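Local coordinates for protein benzoate 1,2-dioxygenase beta subunit (Burkholderia mallei ATCC 23344, PDB 3E99) that forms the beta subunit of benzoate 1,2-dioxygenase, a ring-hydroxylating enzyme that dihydroxylates benzoate, and is probably structural rather than catalytic, at residues K24-W29 with R75-R80; M129-I134 with S145-L150. One frame throughout, in Å; residues are numbered along the deposited sequence.

Contact 1 (K24-W29 with R75-R80); sequences KAWDAW and RIKTER
D27 and K77 form the salt bridge of this contact: K77 NZ donates to D27 OD1 over 2.8 Å, on the syn side of the carboxylate and 22° out of its plane. The K77 chain, extended beyond CG, runs antiparallel to the W26 side chain, its CG 3.8 Å from W26 CD1. Apolar packing centres on the W26 indole. I76 CG2 makes a CH-pi contact over one face, 4.1 Å from the centroid of the six-membered ring, while K24 O lies over the opposite face. R80 CD approaches W26 CZ2 at 3.9 Å. Water 1, in the indole plane at its edge, accepts from W26 NE1 (2.8 Å) and from R80 NE (2.9 Å), joining the side chains. K24 crosses R80 at about a right angle, laying CD over one guanidinium face, 3.2 Å from R80 NH2; a bend at chi4 (-81°) turns the ammonium to the T88 carbonyl. R80 NH1 instead pairs with D87. Helices 26-30 and 66-82 of this NTF2-like fold thus meet around a buried tryptophan with charged groups beside it, and the close K24 and R80 cations each have an oxygen partner that probably offsets their repulsion.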
loop_
_atom_site.group_PDB
_atom_site.type_symbol
_atom_site.label_atom_id
_atom_site.label_comp_id
_atom_site.label_asym_id
_atom_site.label_seq_id
_atom_site.Cartn_x
_atom_site.Cartn_y
_atom_site.Cartn_z
ATOM N N LYS A 24 14.885 8.044 -10.567
ATOM C CA LYS A 24 16.049 7.780 -11.388
ATOM C C LYS A 24 17.293 8.512 -10.930
ATOM O O LYS A 24 18.156 8.871 -11.748
ATOM C CB LYS A 24 15.688 8.030 -12.851
ATOM C CG LYS A 24 14.329 7.328 -13.147
ATOM C CD LYS A 24 14.002 7.091 -14.558
ATOM C CE LYS A 24 12.635 6.363 -14.701
ATOM N NZ LYS A 24 12.715 4.869 -14.492
ATOM N N ALA A 25 17.385 8.679 -9.612
ATOM C CA ALA A 25 18.516 9.309 -8.927
ATOM C C ALA A 25 19.512 8.206 -8.545
ATOM O O ALA A 25 19.640 7.843 -7.377
ATOM C CB ALA A 25 18.023 10.012 -7.660
ATOM N N TRP A 26 20.239 7.698 -9.531
ATOM C CA TRP A 26 20.930 6.400 -9.384
ATOM C C TRP A 26 22.091 6.482 -8.412
ATOM O O TRP A 26 22.283 5.582 -7.628
ATOM C CB TRP A 26 21.437 5.880 -10.746
ATOM C CG TRP A 26 20.471 5.880 -11.806
ATOM C CD1 TRP A 26 20.530 6.599 -12.971
ATOM C CD2 TRP A 26 19.262 5.124 -11.864
ATOM N NE1 TRP A 26 19.436 6.345 -13.738
ATOM C CE2 TRP A 26 18.641 5.432 -13.089
ATOM C CE3 TRP A 26 18.649 4.204 -11.007
ATOM C CZ2 TRP A 26 17.428 4.876 -13.467
ATOM C CZ3 TRP A 26 17.429 3.654 -11.377
ATOM C CH2 TRP A 26 16.826 4.007 -12.603
ATOM N N ASP A 27 22.871 7.584 -8.452
ATOM C CA ASP A 27 23.986 7.754 -7.516
ATOM C C ASP A 27 23.534 7.915 -6.074
ATOM O O ASP A 27 24.114 7.333 -5.175
ATOM C CB ASP A 27 24.881 8.936 -7.922
ATOM C CG ASP A 27 25.521 8.742 -9.268
ATOM O OD1 ASP A 27 25.536 7.594 -9.768
ATOM O OD2 ASP A 27 26.023 9.739 -9.818
ATOM N N ALA A 28 22.514 8.718 -5.845
ATOM C CA ALA A 28 21.922 8.857 -4.496
ATOM C C ALA A 28 21.376 7.513 -3.968
ATOM O O ALA A 28 21.533 7.165 -2.777
ATOM C CB ALA A 28 20.819 9.930 -4.518
ATOM N N TRP A 29 20.737 6.769 -4.853
ATOM C CA TRP A 29 20.247 5.431 -4.557
ATOM C C TRP A 29 21.379 4.493 -4.103
ATOM O O TRP A 29 21.238 3.795 -3.116
ATOM C CB TRP A 29 19.514 4.825 -5.744
ATOM C CG TRP A 29 19.017 3.411 -5.446
ATOM C CD1 TRP A 29 17.970 3.037 -4.641
ATOM C CD2 TRP A 29 19.617 2.202 -5.918
ATOM N NE1 TRP A 29 17.860 1.668 -4.612
ATOM C CE2 TRP A 29 18.873 1.129 -5.376
ATOM C CE3 TRP A 29 20.693 1.925 -6.771
ATOM C CZ2 TRP A 29 19.159 -0.202 -5.666
ATOM C CZ3 TRP A 29 21.025 0.582 -7.039
ATOM C CH2 TRP A 29 20.245 -0.479 -6.457
ATOM N N ARG A 75 25.215 0.206 -16.390
ATOM C CA ARG A 75 24.492 -0.338 -17.565
ATOM C C ARG A 75 23.152 0.390 -17.797
ATOM O O ARG A 75 22.798 0.711 -18.929
ATOM C CB ARG A 75 24.251 -1.869 -17.466
ATOM C CG ARG A 75 23.496 -2.430 -18.709
ATOM C CD ARG A 75 23.062 -3.927 -18.620
ATOM N NE ARG A 75 22.352 -4.310 -17.382
ATOM C CZ ARG A 75 21.124 -3.911 -16.992
ATOM N NH1 ARG A 75 20.388 -3.056 -17.695
ATOM N NH2 ARG A 75 20.631 -4.370 -15.843
ATOM N N ILE A 76 22.425 0.631 -16.725
ATOM C CA ILE A 76 21.160 1.343 -16.819
ATOM C C ILE A 76 21.371 2.754 -17.374
ATOM O O ILE A 76 20.643 3.215 -18.254
ATOM C CB ILE A 76 20.422 1.340 -15.472
ATOM C CG1 ILE A 76 19.825 -0.074 -15.210
ATOM C CG2 ILE A 76 19.328 2.429 -15.451
ATOM C CD1 ILE A 76 19.646 -0.415 -13.760
ATOM N N LYS A 77 22.360 3.463 -16.838
ATOM C CA LYS A 77 22.650 4.800 -17.337
ATOM C C LYS A 77 22.981 4.749 -18.825
ATOM O O LYS A 77 22.496 5.597 -19.616
ATOM C CB LYS A 77 23.802 5.442 -16.541
ATOM C CG LYS A 77 23.517 5.743 -15.118
ATOM C CD LYS A 77 24.695 6.520 -14.519
ATOM C CE LYS A 77 24.470 6.927 -13.084
ATOM N NZ LYS A 77 25.749 7.467 -12.527
ATOM N N THR A 78 23.766 3.739 -19.242
ATOM C CA THR A 78 24.172 3.640 -20.649
ATOM C C THR A 78 22.965 3.412 -21.552
ATOM O O THR A 78 22.806 4.084 -22.555
ATOM C CB THR A 78 25.223 2.535 -20.890
ATOM O OG1 THR A 78 26.348 2.792 -20.064
ATOM C CG2 THR A 78 25.681 2.537 -22.335
ATOM N N GLU A 79 22.093 2.493 -21.161
ATOM C CA GLU A 79 20.848 2.251 -21.897
ATOM C C GLU A 79 20.004 3.522 -22.017
ATOM O O GLU A 79 19.489 3.833 -23.076
ATOM C CB GLU A 79 20.031 1.130 -21.208
ATOM C CG GLU A 79 20.695 -0.245 -21.372
ATOM C CD GLU A 79 20.012 -1.372 -20.612
ATOM O OE1 GLU A 79 19.238 -1.113 -19.641
ATOM O OE2 GLU A 79 20.298 -2.537 -20.994
ATOM N N ARG A 80 19.871 4.265 -20.929
ATOM C CA ARG A 80 19.033 5.449 -20.912
ATOM C C ARG A 80 19.598 6.626 -21.678
ATOM O O ARG A 80 18.857 7.496 -22.126
ATOM C CB ARG A 80 18.734 5.846 -19.463
ATOM C CG ARG A 80 17.825 4.841 -18.761
ATOM C CD ARG A 80 17.621 5.176 -17.304
ATOM N NE ARG A 80 17.064 6.514 -17.179
ATOM C CZ ARG A 80 15.778 6.811 -17.339
ATOM N NH1 ARG A 80 14.903 5.850 -17.609
ATOM N NH2 ARG A 80 15.378 8.077 -17.223
HETATM O O HOH W 1 19.388 7.820 -16.156
#

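Contact 2 (M129-I134 with S145-L150); sequences MSRYAI and SKYVVL
K146 NZ donates to Y132 OH over 2.8 Å, and both atoms have further partners: Y33 OH and the C-terminal carboxylate of I164 (its O) at the ammonium, E17 at the phenol oxygen. The I164 carboxylate in this buried cluster probably favours a charged lysine. With CG anti to the backbone N (chi1 172°) and the chain extended beyond it, K146 runs alongside Y132 in the same direction, bringing CD 3.3 Å from Y132 CE1. On the same sheet face, V148 CG2 packs on S130 OG at 3.6 Å. Strands 122-135 and 142-150 form an antiparallel hairpin within the curved sheet of the NTF2-like fold; the axes of the two segments run almost exactly antiparallel, at 175°. M129–V149, R131–Y147 and A133–S145 are hydrogen-bonded pairs, with S130–V148 and Y132–K146 the non-hydrogen-bonded pairs between them. Across the other face, the bent selenomethionine M129 sets SE 4.0 Å from V149 CG2 and at the edge of the Y147 ring, near its plane. Its CE lies over one face of the R131 guanidinium, whose plane is 24° from that of the Y147 ring; R131 NH1 comes within 4.0 Å of Y147 CD2, and R131 NE pairs with E100.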
loop_
_atom_site.group_PDB
_atom_site.type_symbol
_atom_site.label_atom_id
_atom_site.label_comp_id
_atom_site.label_asym_id
_atom_site.label_seq_id
_atom_site.Cartn_x
_atom_site.Cartn_y
_atom_site.Cartn_z
HETATM N N MSE A 129 7.950 -9.925 -1.380
HETATM C CA MSE A 129 8.400 -9.614 -0.036
HETATM C C MSE A 129 9.884 -9.304 -0.084
HETATM O O MSE A 129 10.618 -9.778 -0.973
HETATM C CB MSE A 129 8.113 -10.828 0.843
HETATM C CG MSE A 129 8.726 -10.827 2.164
HETATM SE SE MSE A 129 10.471 -11.680 2.084
HETATM C CE MSE A 129 10.689 -11.277 3.700
ATOM N N SER A 130 10.333 -8.507 0.866
ATOM C CA SER A 130 11.735 -8.223 1.010
ATOM C C SER A 130 12.121 -8.225 2.471
ATOM O O SER A 130 11.261 -7.953 3.327
ATOM C CB SER A 130 12.077 -6.863 0.357
ATOM O OG SER A 130 12.067 -6.995 -1.043
ATOM N N ARG A 131 13.383 -8.606 2.732
ATOM C CA ARG A 131 14.035 -8.483 4.016
ATOM C C ARG A 131 15.262 -7.593 3.879
ATOM O O ARG A 131 16.123 -7.798 3.033
ATOM C CB ARG A 131 14.422 -9.863 4.588
ATOM C CG ARG A 131 15.037 -9.794 5.952
ATOM C CD ARG A 131 15.214 -11.172 6.608
ATOM N NE ARG A 131 13.914 -11.733 6.985
ATOM C CZ ARG A 131 13.283 -12.734 6.343
ATOM N NH1 ARG A 131 13.830 -13.334 5.303
ATOM N NH2 ARG A 131 12.095 -13.125 6.769
ATOM N N TYR A 132 15.321 -6.558 4.698
ATOM C CA TYR A 132 16.467 -5.661 4.736
ATOM C C TYR A 132 17.150 -5.729 6.115
ATOM O O TYR A 132 16.474 -5.745 7.131
ATOM C CB TYR A 132 16.026 -4.222 4.518
ATOM C CG TYR A 132 15.797 -3.724 3.112
ATOM C CD1 TYR A 132 15.319 -4.549 2.103
ATOM C CD2 TYR A 132 15.882 -2.342 2.852
ATOM C CE1 TYR A 132 15.065 -4.036 0.831
ATOM C CE2 TYR A 132 15.573 -1.815 1.612
ATOM C CZ TYR A 132 15.192 -2.655 0.601
ATOM O OH TYR A 132 14.913 -2.113 -0.637
ATOM N N ALA A 133 18.483 -5.754 6.133
ATOM C CA ALA A 133 19.272 -5.365 7.310
ATOM C C ALA A 133 19.895 -4.018 7.007
ATOM O O ALA A 133 20.574 -3.863 5.978
ATOM C CB ALA A 133 20.366 -6.391 7.603
ATOM N N ILE A 134 19.676 -3.055 7.895
ATOM C CA ILE A 134 20.066 -1.677 7.662
ATOM C C ILE A 134 20.893 -1.187 8.847
ATOM O O ILE A 134 20.437 -1.264 9.984
ATOM C CB ILE A 134 18.842 -0.754 7.530
ATOM C CG1 ILE A 134 17.871 -1.242 6.464
ATOM C CG2 ILE A 134 19.291 0.663 7.225
ATOM C CD1 ILE A 134 16.452 -0.744 6.666
ATOM N N SER A 145 22.259 -5.692 3.919
ATOM C CA SER A 145 21.773 -6.855 3.172
ATOM C C SER A 145 20.344 -6.635 2.657
ATOM O O SER A 145 19.497 -6.152 3.385
ATOM C CB SER A 145 21.829 -8.113 4.062
ATOM O OG SER A 145 20.938 -9.137 3.612
ATOM N N LYS A 146 20.102 -6.984 1.390
ATOM C CA LYS A 146 18.794 -6.976 0.782
ATOM C C LYS A 146 18.469 -8.333 0.148
ATOM O O LYS A 146 19.209 -8.864 -0.670
ATOM C CB LYS A 146 18.680 -5.839 -0.225
ATOM C CG LYS A 146 17.404 -5.855 -1.080
ATOM C CD LYS A 146 17.205 -4.534 -1.682
ATOM C CE LYS A 146 16.072 -4.556 -2.736
ATOM N NZ LYS A 146 15.734 -3.131 -3.134
ATOM N N TYR A 147 17.325 -8.883 0.558
ATOM C CA TYR A 147 16.807 -10.143 0.092
ATOM C C TYR A 147 15.406 -9.861 -0.437
ATOM O O TYR A 147 14.576 -9.277 0.283
ATOM C CB TYR A 147 16.713 -11.095 1.278
ATOM C CG TYR A 147 16.052 -12.412 1.002
ATOM C CD1 TYR A 147 16.726 -13.416 0.328
ATOM C CD2 TYR A 147 14.768 -12.668 1.459
ATOM C CE1 TYR A 147 16.149 -14.638 0.108
ATOM C CE2 TYR A 147 14.171 -13.893 1.235
ATOM C CZ TYR A 147 14.860 -14.874 0.561
ATOM O OH TYR A 147 14.252 -16.101 0.351
ATOM N N VAL A 148 15.155 -10.271 -1.671
ATOM C CA VAL A 148 13.918 -9.965 -2.369
ATOM C C VAL A 148 13.334 -11.235 -2.913
ATOM O O VAL A 148 13.980 -11.925 -3.698
ATOM C CB VAL A 148 14.135 -9.036 -3.581
ATOM C CG1 VAL A 148 12.788 -8.739 -4.282
ATOM C CG2 VAL A 148 14.817 -7.771 -3.192
ATOM N N VAL A 149 12.117 -11.514 -2.515
ATOM C CA VAL A 149 11.288 -12.591 -3.059
ATOM C C VAL A 149 10.263 -12.004 -4.042
ATOM O O VAL A 149 9.316 -11.266 -3.653
ATOM C CB VAL A 149 10.619 -13.353 -1.881
ATOM C CG1 VAL A 149 9.674 -14.483 -2.347
ATOM C CG2 VAL A 149 11.727 -13.891 -0.980
ATOM N N LEU A 150 10.484 -12.294 -5.329
ATOM C CA LEU A 150 9.541 -11.916 -6.380
ATOM C C LEU A 150 8.523 -13.005 -6.526
ATOM O O LEU A 150 8.835 -14.143 -6.925
ATOM C CB LEU A 150 10.238 -11.714 -7.700
ATOM C CG LEU A 150 9.377 -11.394 -8.913
ATOM C CD1 LEU A 150 8.808 -10.016 -8.798
ATOM C CD2 LEU A 150 10.235 -11.554 -10.137
HETATM O O HOH W 2 18.501 -9.283 4.154
#

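From the N terminus, helix 7-22 leads into 24-29, and contact 1 closes when the chain returns in helix 66-82 after strands 37-42 and 59-63, a loop with 45 residues between its segments. Strands 89-103 and 106-119 follow before contact 2 opens; it closes a short hairpin loop with 10 residues between its segments. The two loops are in series, neither nested nor crossed. Contact 1 joins helix 26-30 and the turn before it to helix 66-82, whereas contact 2 pairs two inner strands of the six-stranded sheet. Their centres lie about 21 Å apart on opposite sides of the chain's centre, without touching. Helix 7-22 reaches both: E17 bonds to W29 and Y132, and L21 packs against W26.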